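Long-range contact in glycerol-3-phosphate dehydrogenase [NAD(+)] 1 (Saccharomyces cerevisiae, PDB 4FGW), which catalyses the NAD(H)-linked interconversion of dihydroxyacetone phosphate and sn-glycerol 3-phosphate, driving glycerol production as yeast responds to hyperosmotic stress: residues A[242-250]-A[339-347]. Numbering follows the deposited sequence.
Sequences GALKNVVAL and QGLITCKEV
Val-247 packs against the backbone of the turn Gly-340 to Cys-344: its CG2 sits 3.6 Å from Cys-344 N and also meets the methyl of Thr-343. Its CG1, anti to the backbone N (chi1 175°), touches Cys-344 CB. To one side, Leu-244 CD2 meets Val-347 CG2 at 3.6 Å; to the other, Leu-250 splits its branches, CD1 over the carbonyl of Gly-340 and CD2 3.7 Å from Leu-341 CD1, the two leucines meeting nearly at right angles. The nearest CA atoms across the contact are those of Asn-246 and Gly-340, 4.5 Å apart, and Asn-246 CB rests on Gly-340 CA. The axes of the segments 242-250 and 340-347 approach to 8.1 Å with a signed crossing angle of -104°, joining helices 235-257 and 340-354 within the all-helical C-terminal domain of the family; Phe-363 of helix 361-371 covers Leu-244 and Val-247. Among polar groups, no hydrogen bond spans the two segments. Lys-245, the probable proton acceptor, bonds through NZ to Asn-246 OD1 at 2.9 Å, the donor tilted 15° from the carbonyl plane, and to Thr-305. Asn-311, a likely substrate ligand, accepts a hydrogen bond from Gly-340 N, next to Gln-339, which probably binds NAD(+).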
# COMPACT_ATOMS: atom_id res chain seq x y z
N GLY A 242 -7.70 -9.59 -6.76
CA GLY A 242 -8.26 -9.08 -8.01
C GLY A 242 -9.73 -8.72 -7.99
O GLY A 242 -10.18 -7.88 -8.79
N ALA A 243 -10.50 -9.35 -7.09
CA ALA A 243 -11.91 -9.07 -6.90
C ALA A 243 -12.12 -8.11 -5.73
O ALA A 243 -12.75 -7.07 -5.92
CB ALA A 243 -12.67 -10.37 -6.67
N LEU A 244 -11.58 -8.45 -4.53
CA LEU A 244 -11.73 -7.71 -3.27
C LEU A 244 -11.24 -6.27 -3.23
O LEU A 244 -11.83 -5.44 -2.53
CB LEU A 244 -11.24 -8.52 -2.06
CG LEU A 244 -11.90 -9.90 -1.84
CD1 LEU A 244 -11.44 -10.52 -0.55
CD2 LEU A 244 -13.42 -9.82 -1.86
N LYS A 245 -10.19 -5.95 -4.02
CA LYS A 245 -9.60 -4.60 -4.13
C LYS A 245 -10.64 -3.55 -4.53
O LYS A 245 -10.55 -2.40 -4.10
CB LYS A 245 -8.39 -4.58 -5.10
CG LYS A 245 -8.75 -4.88 -6.56
CD LYS A 245 -7.55 -4.92 -7.48
CE LYS A 245 -8.00 -5.09 -8.92
NZ LYS A 245 -8.62 -3.86 -9.44
N ASN A 246 -11.62 -3.95 -5.36
CA ASN A 246 -12.66 -3.05 -5.84
C ASN A 246 -13.68 -2.66 -4.79
O ASN A 246 -14.24 -1.57 -4.86
CB ASN A 246 -13.30 -3.58 -7.12
CG ASN A 246 -12.30 -3.89 -8.20
OD1 ASN A 246 -11.21 -3.31 -8.27
ND2 ASN A 246 -12.61 -4.85 -9.02
N VAL A 247 -13.88 -3.53 -3.78
CA VAL A 247 -14.77 -3.26 -2.64
C VAL A 247 -14.06 -2.20 -1.78
O VAL A 247 -14.69 -1.21 -1.37
CB VAL A 247 -15.12 -4.54 -1.83
CG1 VAL A 247 -15.93 -4.20 -0.58
CG2 VAL A 247 -15.87 -5.55 -2.70
N VAL A 248 -12.74 -2.38 -1.57
CA VAL A 248 -11.89 -1.45 -0.83
C VAL A 248 -11.82 -0.08 -1.56
O VAL A 248 -11.95 0.96 -0.91
CB VAL A 248 -10.48 -2.05 -0.55
CG1 VAL A 248 -9.65 -1.11 0.32
CG2 VAL A 248 -10.59 -3.43 0.09
N ALA A 249 -11.64 -0.09 -2.90
CA ALA A 249 -11.57 1.12 -3.72
C ALA A 249 -12.83 1.99 -3.56
O ALA A 249 -12.74 3.22 -3.62
CB ALA A 249 -11.36 0.76 -5.19
N LEU A 250 -14.00 1.35 -3.32
CA LEU A 250 -15.26 2.05 -3.07
C LEU A 250 -15.19 2.83 -1.76
O LEU A 250 -15.52 4.01 -1.74
CB LEU A 250 -16.47 1.11 -3.11
CG LEU A 250 -16.88 0.52 -4.47
CD1 LEU A 250 -17.87 -0.60 -4.30
CD2 LEU A 250 -17.48 1.58 -5.39
N GLN A 339 -17.18 -2.93 -11.08
CA GLN A 339 -17.41 -4.28 -10.60
C GLN A 339 -17.66 -4.35 -9.09
O GLN A 339 -18.54 -5.08 -8.63
CB GLN A 339 -16.22 -5.19 -10.97
CG GLN A 339 -16.62 -6.49 -11.65
CD GLN A 339 -17.70 -7.24 -10.88
OE1 GLN A 339 -17.40 -7.99 -9.96
NE2 GLN A 339 -18.95 -7.03 -11.27
N GLY A 340 -16.88 -3.58 -8.34
CA GLY A 340 -16.96 -3.59 -6.88
C GLY A 340 -18.36 -3.46 -6.31
O GLY A 340 -18.62 -3.93 -5.19
N LEU A 341 -19.28 -2.83 -7.07
CA LEU A 341 -20.69 -2.65 -6.73
C LEU A 341 -21.38 -4.01 -6.59
O LEU A 341 -22.16 -4.20 -5.66
CB LEU A 341 -21.38 -1.82 -7.84
CG LEU A 341 -21.72 -0.35 -7.57
CD1 LEU A 341 -20.56 0.41 -6.97
CD2 LEU A 341 -22.10 0.34 -8.86
N ILE A 342 -21.07 -4.95 -7.50
CA ILE A 342 -21.61 -6.31 -7.49
C ILE A 342 -20.89 -7.15 -6.42
O ILE A 342 -21.54 -7.83 -5.63
CB ILE A 342 -21.56 -6.94 -8.92
CG1 ILE A 342 -22.51 -6.20 -9.89
CG2 ILE A 342 -21.88 -8.43 -8.91
CD1 ILE A 342 -21.82 -5.58 -11.10
N THR A 343 -19.55 -7.07 -6.39
CA THR A 343 -18.69 -7.81 -5.46
C THR A 343 -19.04 -7.60 -3.99
O THR A 343 -19.15 -8.59 -3.27
CB THR A 343 -17.21 -7.63 -5.80
OG1 THR A 343 -17.04 -7.80 -7.21
CG2 THR A 343 -16.31 -8.62 -5.06
N CYS A 344 -19.29 -6.34 -3.56
CA CYS A 344 -19.66 -6.06 -2.17
C CYS A 344 -20.97 -6.75 -1.74
O CYS A 344 -21.10 -7.13 -0.58
CB CYS A 344 -19.64 -4.56 -1.84
SG CYS A 344 -21.04 -3.62 -2.50
N LYS A 345 -21.89 -6.96 -2.71
CA LYS A 345 -23.15 -7.68 -2.50
C LYS A 345 -22.87 -9.19 -2.42
O LYS A 345 -23.37 -9.85 -1.51
CB LYS A 345 -24.15 -7.35 -3.63
CG LYS A 345 -25.49 -8.05 -3.53
CD LYS A 345 -26.42 -7.59 -4.65
CE LYS A 345 -27.44 -8.63 -5.07
NZ LYS A 345 -28.42 -8.92 -3.99
N GLU A 346 -22.08 -9.72 -3.39
CA GLU A 346 -21.69 -11.14 -3.51
C GLU A 346 -20.90 -11.63 -2.28
O GLU A 346 -21.14 -12.75 -1.82
CB GLU A 346 -20.86 -11.37 -4.78
CG GLU A 346 -21.60 -11.25 -6.10
CD GLU A 346 -20.78 -11.54 -7.34
OE1 GLU A 346 -21.39 -11.74 -8.41
OE2 GLU A 346 -19.53 -11.61 -7.24
N VAL A 347 -19.96 -10.80 -1.77
CA VAL A 347 -19.15 -11.09 -0.58
C VAL A 347 -20.09 -11.17 0.63
O VAL A 347 -20.04 -12.16 1.37
CB VAL A 347 -17.98 -10.08 -0.40
CG1 VAL A 347 -17.28 -10.26 0.94
CG2 VAL A 347 -16.98 -10.20 -1.54